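Local coordinates for protein putative alpha-galactosidase (Bacteroides fragilis, PDB 4NZJ) that probably hydrolyses terminal, non-reducing alpha-D-galactose residues from alpha-galactosides, as a glycoside hydrolase family 27 enzyme with a TIM-barrel catalytic domain, at residues L114-V119 with I167-D172; Q121-M126 with R177-G182; Y173-G178 with G213-K218; R240-T245 with I249-C254. All blocks are in the same frame, centred on the assembly; numbering follows the deposited sequence. Where two conformers were deposited one is given.

How the contacts relate
All four contacts lie in the TIM-barrel domain and follow the barrel wall from helix 116-128 to strand 250-254. Contact 1 and contact 2 both use helix 116-128, their centres about 10 Å apart, and meet where Ile167 and Ala171 pack on Leu181. Contacts 2 and 3 are closer still, centres about 8 Å apart: they share Arg177 and Gly178, and Asp124 OD1 lies 2.6 Å from Tyr173 OH. Strand 216-220, at the end of contact 3, pairs with strand 250-254 of contact 4 (Leu217 N to Val250 O 2.8 Å), although the centres of these contacts are about 14 Å apart. Contacts 1 and 4, centres about 21 Å apart, do not touch.

Contact 1 of 4, residues L114-V119 with I167-D172; sequences LTEELV and IKYVAD
The Tyr169 ring meets the carboxylate of Glu116 obliquely, the two planes 27° apart, with Glu116 OE1 3.6 Å from Tyr169 CD1; the same ring also takes part in a cation-pi contact with Arg165. This is a helix-helix contact in the outer layer of the TIM barrel, between the first turn of helix 116-128 and helix 166-176. Glu116 OE2 forms a salt bridge with Arg165, so that one arginine serves both partners and probably helps to hold the carboxylate beside the ring. Glu116 reaches over with CG anti to its backbone N (chi1 172°) and an extended chain, and on the way its CG passes Val170 CG2 at 3.9 Å, the two side chains running in opposite directions. Val170 thus sits between Glu116 and Val119, using one methyl for each. The helix start is fixed by Thr115 at the N-cap position, whose OG1 accepts from Leu118 N at 3.2 Å. One turn beyond the cap, the apolar part of the contact closes: Val119 and Val170 cross at about a right angle, and their CG1 methyls lie 3.6 Å apart.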
loop_
_atom_site.group_PDB
_atom_site.type_symbol
_atom_site.label_atom_id
_atom_site.label_comp_id
_atom_site.label_asym_id
_atom_site.label_seq_id
_atom_site.Cartn_x
_atom_site.Cartn_y
_atom_site.Cartn_z
ATOM N N LEU A 114 -4.515 5.662 20.764
ATOM C CA LEU A 114 -5.444 4.930 19.914
ATOM C C LEU A 114 -6.420 4.165 20.798
ATOM O O LEU A 114 -6.060 3.700 21.879
ATOM C CB LEU A 114 -4.699 3.968 18.987
ATOM C CG LEU A 114 -5.554 3.263 17.928
ATOM C CD1 LEU A 114 -6.099 4.257 16.917
ATOM C CD2 LEU A 114 -4.747 2.184 17.226
ATOM N N THR A 115 -7.666 4.064 20.348
ATOM C CA THR A 115 -8.693 3.300 21.054
ATOM C C THR A 115 -9.556 2.576 20.036
ATOM O O THR A 115 -9.504 2.875 18.844
ATOM C CB THR A 115 -9.622 4.208 21.870
ATOM O OG1 THR A 115 -10.375 5.038 20.976
ATOM C CG2 THR A 115 -8.829 5.085 22.851
ATOM N N GLU A 116 -10.371 1.647 20.521
ATOM C CA GLU A 116 -11.335 0.945 19.674
ATOM C C GLU A 116 -12.189 1.944 18.909
ATOM O O GLU A 116 -12.326 1.841 17.686
ATOM C CB GLU A 116 -12.238 0.059 20.538
ATOM C CG GLU A 116 -13.406 -0.586 19.794
ATOM C CD GLU A 116 -14.538 -0.988 20.718
ATOM O OE1 GLU A 116 -14.489 -2.094 21.288
ATOM O OE2 GLU A 116 -15.495 -0.202 20.867
ATOM N N GLU A 117 -12.752 2.904 19.637
ATOM C CA GLU A 117 -13.642 3.908 19.045
ATOM C C GLU A 117 -12.975 4.625 17.878
ATOM O O GLU A 117 -13.594 4.838 16.833
ATOM C CB GLU A 117 -14.089 4.928 20.101
ATOM C CG GLU A 117 -14.876 6.119 19.559
ATOM C CD GLU A 117 -16.208 5.722 18.950
ATOM O OE1 GLU A 117 -16.735 4.658 19.329
ATOM O OE2 GLU A 117 -16.739 6.482 18.107
ATOM N N LEU A 118 -11.714 4.996 18.053
ATOM C CA LEU A 118 -11.005 5.753 17.033
ATOM C C LEU A 118 -10.635 4.913 15.802
ATOM O O LEU A 118 -10.627 5.427 14.682
ATOM C CB LEU A 118 -9.775 6.435 17.650
ATOM C CG LEU A 118 -10.153 7.477 18.708
ATOM C CD1 LEU A 118 -8.935 7.910 19.516
ATOM C CD2 LEU A 118 -10.841 8.689 18.097
ATOM N N VAL A 119 -10.339 3.629 15.989
ATOM C CA VAL A 119 -10.131 2.740 14.850
ATOM C C VAL A 119 -11.438 2.611 14.044
ATOM O O VAL A 119 -11.419 2.662 12.814
ATOM C CB VAL A 119 -9.664 1.337 15.278
ATOM C CG1 VAL A 119 -9.547 0.415 14.073
ATOM C CG2 VAL A 119 -8.323 1.417 15.995
ATOM N N ILE A 167 -9.146 -6.894 20.782
ATOM C CA ILE A 167 -8.769 -6.678 19.394
ATOM C C ILE A 167 -9.737 -7.397 18.450
ATOM O O ILE A 167 -10.043 -6.886 17.373
ATOM C CB ILE A 167 -7.327 -7.158 19.123
ATOM C CG1 ILE A 167 -6.323 -6.398 20.006
ATOM C CG2 ILE A 167 -6.963 -7.004 17.651
ATOM C CD1 ILE A 167 -6.266 -4.909 19.761
ATOM N N LYS A 168 -10.225 -8.571 18.838
ATOM C CA LYS A 168 -11.127 -9.317 17.962
ATOM C C LYS A 168 -12.377 -8.527 17.583
ATOM O O LYS A 168 -12.842 -8.621 16.445
ATOM C CB LYS A 168 -11.525 -10.669 18.557
ATOM C CG LYS A 168 -12.201 -11.577 17.533
ATOM C CD LYS A 168 -12.412 -12.988 18.050
ATOM C CE LYS A 168 -12.929 -13.907 16.952
ATOM N NZ LYS A 168 -14.164 -13.383 16.297
ATOM N N TYR A 169 -12.911 -7.738 18.513
ATOM C CA TYR A 169 -14.079 -6.905 18.211
ATOM C C TYR A 169 -13.775 -5.964 17.042
ATOM O O TYR A 169 -14.579 -5.802 16.121
ATOM C CB TYR A 169 -14.530 -6.101 19.436
ATOM C CG TYR A 169 -15.812 -5.340 19.178
ATOM C CD1 TYR A 169 -15.789 -4.071 18.608
ATOM C CD2 TYR A 169 -17.050 -5.903 19.474
ATOM C CE1 TYR A 169 -16.960 -3.382 18.345
ATOM C CE2 TYR A 169 -18.223 -5.222 19.216
ATOM C CZ TYR A 169 -18.175 -3.965 18.654
ATOM O OH TYR A 169 -19.351 -3.288 18.404
ATOM N N VAL A 170 -12.607 -5.340 17.091
ATOM C CA VAL A 170 -12.164 -4.429 16.043
ATOM C C VAL A 170 -12.008 -5.184 14.718
ATOM O O VAL A 170 -12.506 -4.743 13.683
ATOM C CB VAL A 170 -10.834 -3.741 16.434
ATOM C CG1 VAL A 170 -10.313 -2.873 15.301
ATOM C CG2 VAL A 170 -11.022 -2.921 17.708
ATOM N N ALA A 171 -11.332 -6.329 14.762
ATOM C CA ALA A 171 -11.148 -7.155 13.561
ATOM C C ALA A 171 -12.490 -7.509 12.918
ATOM O O ALA A 171 -12.661 -7.401 11.699
ATOM C CB ALA A 171 -10.373 -8.416 13.893
ATOM N N ASP A 172 -13.447 -7.916 13.746
ATOM C CA ASP A 172 -14.765 -8.312 13.251
ATOM C C ASP A 172 -15.478 -7.141 12.574
ATOM O O ASP A 172 -16.071 -7.303 11.505
ATOM C CB ASP A 172 -15.627 -8.855 14.390
ATOM C CG ASP A 172 -15.186 -10.237 14.871
ATOM O OD1 ASP A 172 -14.358 -10.889 14.213
ATOM O OD2 ASP A 172 -15.692 -10.681 15.919
#

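Contact 2 of 4, residues Q121-M126 with R177-G182; sequences QTADAM and RGFKLG
Helix 116-128, through its residues 121-126, passes the turn that leads from helix 166-176 into strand 180-186, and the backbones come closest at Ala123 and Phe179, with 7.7 Å between their CA atoms. Phe179 fills this gap with its ring. Its CE2 lies 4.0 Å from Ala123 CB and 3.5 Å from Ala123 O, while CZ reaches Met126 CB at 3.8 Å, so the outer end of the ring rests against both residues, one turn apart on the helix. The ring gets there with CG anti to the carbonyl carbon (chi1 -67°), directed from the turn toward the helix. Met126, a selenomethionine, bends at chi3 (71°) and brings its CE beside Phe179 CE1. Its SE is 5.3 Å from the ring centroid and 38° off the ring normal, an oblique Met-aromatic contact. Ile139 of the neighbouring strand 138-140 also packs against Ala123, Met126 and Phe179.

The polar side of the contact is looser. Asp124 OD1 stays 4.2 Å from Arg177 NE and well out of the guanidinium plane, and a water joins them instead, donating to Asp124 OD1 and accepting from Arg177 NE at the guanidinium edge. Asp124 OD1 is also hydrogen-bonded to Tyr173 OH, and Arg177 NH1 to Tyr173 O. Gly178, with positive phi, is the C-prime residue of a Schellman motif that ends helix 166-176 and turns the chain toward the strand. The arrangement packs one barrel helix on the loop that links helix 166-176 to strand 180-186, part of the helical layer round the TIM barrel.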
loop_
_atom_site.group_PDB
_atom_site.type_symbol
_atom_site.label_atom_id
_atom_site.label_comp_id
_atom_site.label_asym_id
_atom_site.label_seq_id
_atom_site.Cartn_x
_atom_site.Cartn_y
_atom_site.Cartn_z
ATOM N N GLN A 121 -14.008 4.676 13.924
ATOM C CA GLN A 121 -14.253 5.951 13.241
ATOM C C GLN A 121 -13.421 6.066 11.970
ATOM O O GLN A 121 -13.881 6.585 10.956
ATOM C CB GLN A 121 -13.915 7.128 14.150
ATOM C CG GLN A 121 -14.935 7.420 15.226
ATOM C CD GLN A 121 -14.567 8.640 16.044
ATOM O OE1 GLN A 121 -13.758 9.469 15.621
ATOM N NE2 GLN A 121 -15.166 8.763 17.220
ATOM N N THR A 122 -12.182 5.602 12.041
ATOM C CA THR A 122 -11.300 5.623 10.891
ATOM C C THR A 122 -11.827 4.720 9.771
ATOM O O THR A 122 -11.882 5.146 8.616
ATOM C CB THR A 122 -9.868 5.239 11.303
ATOM O OG1 THR A 122 -9.356 6.247 12.184
ATOM C CG2 THR A 122 -8.966 5.105 10.091
ATOM N N ALA A 123 -12.221 3.495 10.112
ATOM C CA ALA A 123 -12.854 2.586 9.148
ATOM C C ALA A 123 -14.098 3.220 8.507
ATOM O O ALA A 123 -14.261 3.187 7.285
ATOM C CB ALA A 123 -13.220 1.268 9.818
ATOM N N ASP A 124 -14.966 3.804 9.326
ATOM C CA ASP A 124 -16.187 4.441 8.823
ATOM C C ASP A 124 -15.857 5.555 7.822
ATOM O O ASP A 124 -16.515 5.692 6.786
ATOM C CB ASP A 124 -16.993 5.037 9.977
ATOM C CG ASP A 124 -17.633 3.984 10.875
ATOM O OD1 ASP A 124 -17.617 2.783 10.540
ATOM O OD2 ASP A 124 -18.175 4.374 11.934
ATOM N N ALA A 125 -14.833 6.343 8.137
ATOM C CA ALA A 125 -14.434 7.457 7.277
ATOM C C ALA A 125 -13.872 6.971 5.945
ATOM O O ALA A 125 -14.110 7.587 4.909
ATOM C CB ALA A 125 -13.420 8.340 7.986
HETATM N N MSE A 126 -13.137 5.864 5.972
HETATM C CA MSE A 126 -12.561 5.297 4.747
HETATM C C MSE A 126 -13.640 4.772 3.826
HETATM O O MSE A 126 -13.477 4.769 2.599
HETATM C CB MSE A 126 -11.541 4.219 5.100
HETATM C CG MSE A 126 -10.275 4.887 5.620
HETATM SE SE MSE A 126 -9.015 3.605 6.421
HETATM C CE MSE A 126 -8.410 2.697 4.788
ATOM N N ARG A 177 -16.833 -5.058 6.901
ATOM C CA ARG A 177 -16.790 -3.952 5.953
ATOM C C ARG A 177 -15.693 -4.110 4.891
ATOM O O ARG A 177 -15.440 -3.194 4.097
ATOM C CB ARG A 177 -16.619 -2.647 6.733
ATOM C CG ARG A 177 -17.868 -2.294 7.521
ATOM C CD ARG A 177 -17.595 -1.373 8.694
ATOM N NE ARG A 177 -18.834 -1.097 9.417
ATOM C CZ ARG A 177 -19.430 -1.934 10.264
ATOM N NH1 ARG A 177 -18.901 -3.117 10.558
ATOM N NH2 ARG A 177 -20.566 -1.574 10.846
ATOM N N GLY A 178 -15.058 -5.276 4.862
ATOM C CA GLY A 178 -14.070 -5.587 3.841
ATOM C C GLY A 178 -12.672 -5.067 4.122
ATOM O O GLY A 178 -11.805 -5.116 3.252
ATOM N N PHE A 179 -12.437 -4.579 5.337
ATOM C CA PHE A 179 -11.110 -4.128 5.728
ATOM C C PHE A 179 -10.319 -5.257 6.365
ATOM O O PHE A 179 -10.884 -6.212 6.898
ATOM C CB PHE A 179 -11.192 -2.970 6.727
ATOM C CG PHE A 179 -11.757 -1.695 6.152
ATOM C CD1 PHE A 179 -11.055 -0.968 5.209
ATOM C CD2 PHE A 179 -12.986 -1.213 6.581
ATOM C CE1 PHE A 179 -11.572 0.207 4.686
ATOM C CE2 PHE A 179 -13.503 -0.039 6.067
ATOM C CZ PHE A 179 -12.792 0.674 5.121
ATOM N N LYS A 180 -9.002 -5.098 6.306
ATOM C CA LYS A 180 -8.049 -6.001 6.934
ATOM C C LYS A 180 -7.396 -5.291 8.113
ATOM O O LYS A 180 -7.143 -4.084 8.050
ATOM C CB LYS A 180 -6.983 -6.411 5.925
ATOM C CG LYS A 180 -7.541 -7.138 4.714
ATOM C CD LYS A 180 -6.776 -8.420 4.457
ATOM C CE LYS A 180 -7.349 -9.168 3.270
ATOM N NZ LYS A 180 -8.827 -9.026 3.217
ATOM N N LEU A 181 -7.123 -6.037 9.182
ATOM C CA LEU A 181 -6.553 -5.479 10.404
ATOM C C LEU A 181 -5.062 -5.770 10.521
ATOM O O LEU A 181 -4.643 -6.926 10.476
ATOM C CB LEU A 181 -7.257 -6.049 11.635
ATOM C CG LEU A 181 -6.673 -5.585 12.971
ATOM C CD1 LEU A 181 -6.838 -4.088 13.134
ATOM C CD2 LEU A 181 -7.317 -6.314 14.130
ATOM N N GLY A 182 -4.274 -4.718 10.710
ATOM C CA GLY A 182 -2.861 -4.862 11.017
ATOM C C GLY A 182 -2.570 -4.632 12.489
ATOM O O GLY A 182 -3.284 -3.889 13.173
HETATM O O HOH W 1 -19.468 1.927 8.637
#

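Contact 3 of 4, residues Y173-G178 with G213-K218; sequences YLHERG and GVDLLK
The last turn of helix 166-176 approaches the loop that leads into strand 216-220, the nearest CA atoms being those of His175 and Gly213 at 8.6 Å. In the TIM barrel this joins the end of one helix to the entry of a parallel strand. Gly213, with positive phi, closes helix 202-212 in a Schellman motif. His175 alone bridges the gap; its chi1 of -67° swings the ring out from the helix toward Asp215. Two oxygens lie at the imidazole edge, near its plane: Gly213 O, 3.1 Å from His175 CE1, and Asp215 OD2 beyond NE2. Gly213 has no side chain to obstruct the ring, which passes close by.

The Asp215 carboxylate has several partners. Its OD2 also accepts from Leu181 N on the adjacent strand, and its OD1 forms a salt bridge with Arg247, which would probably keep the carboxylate ionised and fix its rotation. On the other side of the helix end, Arg177 folds back so that its guanidinium lies flat over the Tyr173 ring, NH1 standing 3.5 Å above the ring plane while donating to Tyr173 O at 3.0 Å. The bond that spans the two segments runs from His175 NE2 to the syn lone pair of Asp215 OD2, 2.8 Å long with an N-H...O angle of 160° and only 5° out of the imidazole plane.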
loop_
_atom_site.group_PDB
_atom_site.type_symbol
_atom_site.label_atom_id
_atom_site.label_comp_id
_atom_site.label_asym_id
_atom_site.label_seq_id
_atom_site.Cartn_x
_atom_site.Cartn_y
_atom_site.Cartn_z
ATOM N N TYR A 173 -15.416 -5.968 13.199
ATOM C CA TYR A 173 -16.015 -4.759 12.637
ATOM C C TYR A 173 -15.413 -4.441 11.273
ATOM O O TYR A 173 -16.140 -4.141 10.316
ATOM C CB TYR A 173 -15.817 -3.579 13.598
ATOM C CG TYR A 173 -16.580 -2.330 13.242
ATOM C CD1 TYR A 173 -16.073 -1.414 12.325
ATOM C CD2 TYR A 173 -17.804 -2.045 13.840
ATOM C CE1 TYR A 173 -16.770 -0.258 12.004
ATOM C CE2 TYR A 173 -18.506 -0.893 13.525
ATOM C CZ TYR A 173 -17.987 -0.000 12.617
ATOM O OH TYR A 173 -18.691 1.140 12.310
ATOM N N LEU A 174 -14.089 -4.517 11.197
ATOM C CA LEU A 174 -13.367 -4.263 9.949
ATOM C C LEU A 174 -13.727 -5.289 8.875
ATOM O O LEU A 174 -14.041 -4.923 7.750
ATOM C CB LEU A 174 -11.850 -4.240 10.187
ATOM C CG LEU A 174 -11.236 -2.876 10.543
ATOM C CD1 LEU A 174 -12.060 -2.094 11.551
ATOM C CD2 LEU A 174 -9.803 -3.059 11.037
ATOM N N HIS A 175 -13.697 -6.570 9.227
ATOM C CA HIS A 175 -13.959 -7.637 8.250
ATOM C C HIS A 175 -15.363 -7.559 7.657
ATOM O O HIS A 175 -15.551 -7.809 6.465
ATOM C CB HIS A 175 -13.779 -9.013 8.886
ATOM C CG HIS A 175 -12.369 -9.325 9.266
ATOM N ND1 HIS A 175 -12.056 -10.268 10.219
ATOM C CD2 HIS A 175 -11.190 -8.806 8.848
ATOM C CE1 HIS A 175 -10.744 -10.327 10.363
ATOM N NE2 HIS A 175 -10.193 -9.452 9.542
ATOM N N GLU A 176 -16.336 -7.194 8.486
ATOM C CA GLU A 176 -17.718 -7.016 8.036
ATOM C C GLU A 176 -17.817 -5.954 6.944
ATOM O O GLU A 176 -18.771 -5.944 6.169
ATOM C CB GLU A 176 -18.619 -6.621 9.212
ATOM C CG GLU A 176 -18.945 -7.761 10.163
ATOM C CD GLU A 176 -19.458 -7.275 11.508
ATOM O OE1 GLU A 176 -19.864 -6.095 11.609
ATOM O OE2 GLU A 176 -19.452 -8.075 12.469
ATOM N N ARG A 177 -16.833 -5.058 6.901
ATOM C CA ARG A 177 -16.790 -3.952 5.953
ATOM C C ARG A 177 -15.693 -4.110 4.891
ATOM O O ARG A 177 -15.440 -3.194 4.097
ATOM C CB ARG A 177 -16.619 -2.647 6.733
ATOM C CG ARG A 177 -17.868 -2.294 7.521
ATOM C CD ARG A 177 -17.595 -1.373 8.694
ATOM N NE ARG A 177 -18.834 -1.097 9.417
ATOM C CZ ARG A 177 -19.430 -1.934 10.264
ATOM N NH1 ARG A 177 -18.901 -3.117 10.558
ATOM N NH2 ARG A 177 -20.566 -1.574 10.846
ATOM N N GLY A 178 -15.058 -5.276 4.862
ATOM C CA GLY A 178 -14.070 -5.587 3.841
ATOM C C GLY A 178 -12.672 -5.067 4.122
ATOM O O GLY A 178 -11.805 -5.116 3.252
ATOM N N GLY A 213 -8.098 -12.439 14.533
ATOM C CA GLY A 213 -8.446 -12.102 13.155
ATOM C C GLY A 213 -7.511 -11.106 12.495
ATOM O O GLY A 213 -7.881 -10.446 11.527
ATOM N N VAL A 214 -6.291 -10.997 13.011
ATOM C CA VAL A 214 -5.275 -10.125 12.430
ATOM C C VAL A 214 -4.901 -10.597 11.018
ATOM O O VAL A 214 -4.805 -11.801 10.758
ATOM C CB VAL A 214 -4.030 -10.080 13.335
ATOM C CG1 VAL A 214 -2.834 -9.443 12.634
ATOM C CG2 VAL A 214 -4.359 -9.348 14.629
ATOM N N ASP A 215 -4.700 -9.629 10.126
ATOM C CA ASP A 215 -4.404 -9.883 8.720
ATOM C C ASP A 215 -3.008 -9.412 8.291
ATOM O O ASP A 215 -2.553 -9.738 7.198
ATOM C CB ASP A 215 -5.447 -9.174 7.866
ATOM C CG ASP A 215 -6.858 -9.600 8.215
ATOM O OD1 ASP A 215 -7.166 -10.793 8.016
ATOM O OD2 ASP A 215 -7.647 -8.757 8.707
ATOM N N LEU A 216 -2.337 -8.659 9.159
ATOM C CA LEU A 216 -1.015 -8.115 8.874
ATOM C C LEU A 216 -0.276 -7.890 10.181
ATOM O O LEU A 216 -0.864 -7.430 11.158
ATOM C CB LEU A 216 -1.146 -6.805 8.083
ATOM C CG LEU A 216 0.131 -6.015 7.751
ATOM C CD1 LEU A 216 -0.044 -5.203 6.472
ATOM C CD2 LEU A 216 0.533 -5.106 8.903
ATOM N N LEU A 217 1.010 -8.230 10.189
ATOM C CA LEU A 217 1.899 -7.924 11.303
ATOM C C LEU A 217 3.040 -7.055 10.813
ATOM O O LEU A 217 3.767 -7.452 9.899
ATOM C CB LEU A 217 2.479 -9.202 11.905
ATOM C CG LEU A 217 3.532 -8.981 12.999
ATOM C CD1 LEU A 217 2.914 -8.271 14.194
ATOM C CD2 LEU A 217 4.203 -10.280 13.420
ATOM N N LYS A 218 3.177 -5.880 11.425
ATOM C CA LYS A 218 4.365 -5.052 11.289
ATOM C C LYS A 218 5.314 -5.448 12.413
ATOM O O LYS A 218 4.951 -5.379 13.589
ATOM C CB LYS A 218 4.005 -3.567 11.382
ATOM C CG LYS A 218 5.216 -2.645 11.388
ATOM C CD LYS A 218 4.817 -1.185 11.509
ATOM C CE LYS A 218 6.006 -0.321 11.914
ATOM N NZ LYS A 218 5.558 1.033 12.347
#

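Contact 4 of 4, residues R240-T245 with I249-C254; sequences RALRAT and IVYSVC
This is an apolar helix-on-strand contact inside a beta-alpha-beta unit of the TIM barrel, where the end of helix 228-243 packs against strand 250-254, the strand that follows it. Leu242 is the central side chain. A chi1 of -66° aims its branch at the strand, where the two methyls meet different partners. CD1 lies over one face of the Tyr251 ring, 3.5 Å above the plane and offset toward the rim, a CH-pi contact with CD1 4.0 Å from the ring centroid. CD2 meets the Ile249 side chain, 4.0 Å from CG2, the two side chains crossing at about a right angle. The ring under Leu242 is tethered at its far end, where Tyr251 OH is hydrogen-bonded to Tyr235 O, about two turns back along the same helix. Met238 of that helix also touches it.

Beyond the helix, Thr245 curls back, and its OG1 is 3.9 Å from Ile249 CD1. Thr245 also touches Ala206 and Ala210 of helix 202-212. The short connection is drawn together at Leu242 O. That carbonyl accepts from Thr245 N at 3.2 Å and takes a weak bond from a water, which in turn accepts from Ile249 N. Thr245 OG1 donates to Leu242 O at 2.8 Å, lying in the carbonyl plane with a C=O...O angle of 154°.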
loop_
_atom_site.group_PDB
_atom_site.type_symbol
_atom_site.label_atom_id
_atom_site.label_comp_id
_atom_site.label_asym_id
_atom_site.label_seq_id
_atom_site.Cartn_x
_atom_site.Cartn_y
_atom_site.Cartn_z
ATOM N N ARG A 240 7.896 -18.109 10.319
ATOM C CA ARG A 240 7.437 -19.483 10.511
ATOM C C ARG A 240 6.220 -19.526 11.428
ATOM O O ARG A 240 5.261 -20.254 11.169
ATOM C CB ARG A 240 8.565 -20.359 11.067
ATOM C CG ARG A 240 9.655 -20.641 10.048
ATOM C CD ARG A 240 10.595 -21.738 10.506
ATOM N NE ARG A 240 11.366 -21.382 11.700
ATOM C CZ ARG A 240 12.503 -20.684 11.708
ATOM N NH1 ARG A 240 13.030 -20.219 10.582
ATOM N NH2 ARG A 240 13.120 -20.448 12.861
ATOM N N ALA A 241 6.256 -18.733 12.494
ATOM C CA ALA A 241 5.151 -18.683 13.442
ATOM C C ALA A 241 3.860 -18.208 12.768
ATOM O O ALA A 241 2.792 -18.759 13.019
ATOM C CB ALA A 241 5.511 -17.794 14.626
ATOM N N LEU A 242 3.962 -17.194 11.910
ATOM C CA LEU A 242 2.788 -16.688 11.183
ATOM C C LEU A 242 2.213 -17.725 10.225
ATOM O O LEU A 242 0.997 -17.873 10.122
ATOM C CB LEU A 242 3.130 -15.421 10.403
ATOM C CG LEU A 242 3.487 -14.191 11.228
ATOM C CD1 LEU A 242 3.915 -13.077 10.287
ATOM C CD2 LEU A 242 2.323 -13.761 12.110
ATOM N N ARG A 243 3.088 -18.443 9.528
ATOM C CA ARG A 243 2.666 -19.454 8.553
ATOM C C ARG A 243 2.088 -20.686 9.237
ATOM O O ARG A 243 1.381 -21.474 8.615
ATOM C CB ARG A 243 3.835 -19.881 7.660
ATOM C CG ARG A 243 4.348 -18.801 6.725
ATOM C CD ARG A 243 3.319 -18.396 5.680
ATOM N NE ARG A 243 2.834 -19.516 4.874
ATOM C CZ ARG A 243 3.488 -20.046 3.844
ATOM N NH1 ARG A 243 4.677 -19.576 3.484
ATOM N NH2 ARG A 243 2.954 -21.055 3.173
ATOM N N ALA A 244 2.393 -20.859 10.522
ATOM C CA ALA A 244 1.868 -21.986 11.285
ATOM C C ALA A 244 0.430 -21.740 11.763
ATOM O O ALA A 244 -0.225 -22.668 12.232
ATOM C CB ALA A 244 2.773 -22.301 12.472
ATOM N N THR A 245 -0.055 -20.503 11.646
ATOM C CA THR A 245 -1.430 -20.172 12.031
ATOM C C THR A 245 -2.401 -20.528 10.918
ATOM O O THR A 245 -1.990 -20.935 9.831
ATOM C CB THR A 245 -1.616 -18.671 12.338
ATOM O OG1 THR A 245 -1.620 -17.911 11.121
ATOM C CG2 THR A 245 -0.520 -18.153 13.270
ATOM N N ILE A 249 -1.581 -14.065 6.984
ATOM C CA ILE A 249 -1.093 -12.851 7.637
ATOM C C ILE A 249 0.079 -12.244 6.866
ATOM O O ILE A 249 1.145 -12.861 6.721
ATOM C CB ILE A 249 -0.697 -13.103 9.106
ATOM C CG1 ILE A 249 -1.874 -13.734 9.863
ATOM C CG2 ILE A 249 -0.273 -11.795 9.766
ATOM C CD1 ILE A 249 -1.618 -14.002 11.333
ATOM N N VAL A 250 -0.134 -11.036 6.359
ATOM C CA VAL A 250 0.913 -10.281 5.689
ATOM C C VAL A 250 1.998 -9.932 6.703
ATOM O O VAL A 250 1.704 -9.536 7.829
ATOM C CB VAL A 250 0.346 -8.998 5.053
ATOM C CG1 VAL A 250 1.457 -8.057 4.598
ATOM C CG2 VAL A 250 -0.574 -9.363 3.894
ATOM N N TYR A 251 3.249 -10.046 6.278
ATOM C CA TYR A 251 4.396 -9.880 7.149
ATOM C C TYR A 251 5.214 -8.680 6.675
ATOM O O TYR A 251 5.862 -8.732 5.629
ATOM C CB TYR A 251 5.222 -11.164 7.122
ATOM C CG TYR A 251 6.319 -11.298 8.152
ATOM C CD1 TYR A 251 6.328 -10.548 9.331
ATOM C CD2 TYR A 251 7.329 -12.236 7.964
ATOM C CE1 TYR A 251 7.342 -10.714 10.268
ATOM C CE2 TYR A 251 8.335 -12.408 8.891
ATOM C CZ TYR A 251 8.336 -11.648 10.041
ATOM O OH TYR A 251 9.345 -11.833 10.964
ATOM N N SER A 252 5.142 -7.600 7.446
ATOM C CA SER A 252 5.824 -6.344 7.148
ATOM C C SER A 252 7.084 -6.245 8.009
ATOM O O SER A 252 7.012 -6.173 9.235
ATOM C CB SER A 252 4.866 -5.172 7.409
ATOM O OG SER A 252 5.529 -3.920 7.445
ATOM N N VAL A 253 8.238 -6.268 7.352
ATOM C CA VAL A 253 9.534 -6.245 8.020
ATOM C C VAL A 253 9.982 -4.797 8.196
ATOM O O VAL A 253 9.971 -4.016 7.246
ATOM C CB VAL A 253 10.554 -7.063 7.200
ATOM C CG1 VAL A 253 11.981 -6.873 7.707
ATOM C CG2 VAL A 253 10.161 -8.531 7.228
ATOM N N CYS A 254 10.357 -4.434 9.421
ATOM C CA CYS A 254 10.766 -3.071 9.720
ATOM C C CYS A 254 12.062 -3.045 10.526
ATOM O O CYS A 254 12.043 -3.043 11.761
ATOM C CB CYS A 254 9.641 -2.347 10.463
ATOM S SG CYS A 254 10.006 -0.634 10.864
HETATM O O HOH W 2 0.295 -16.228 7.763
#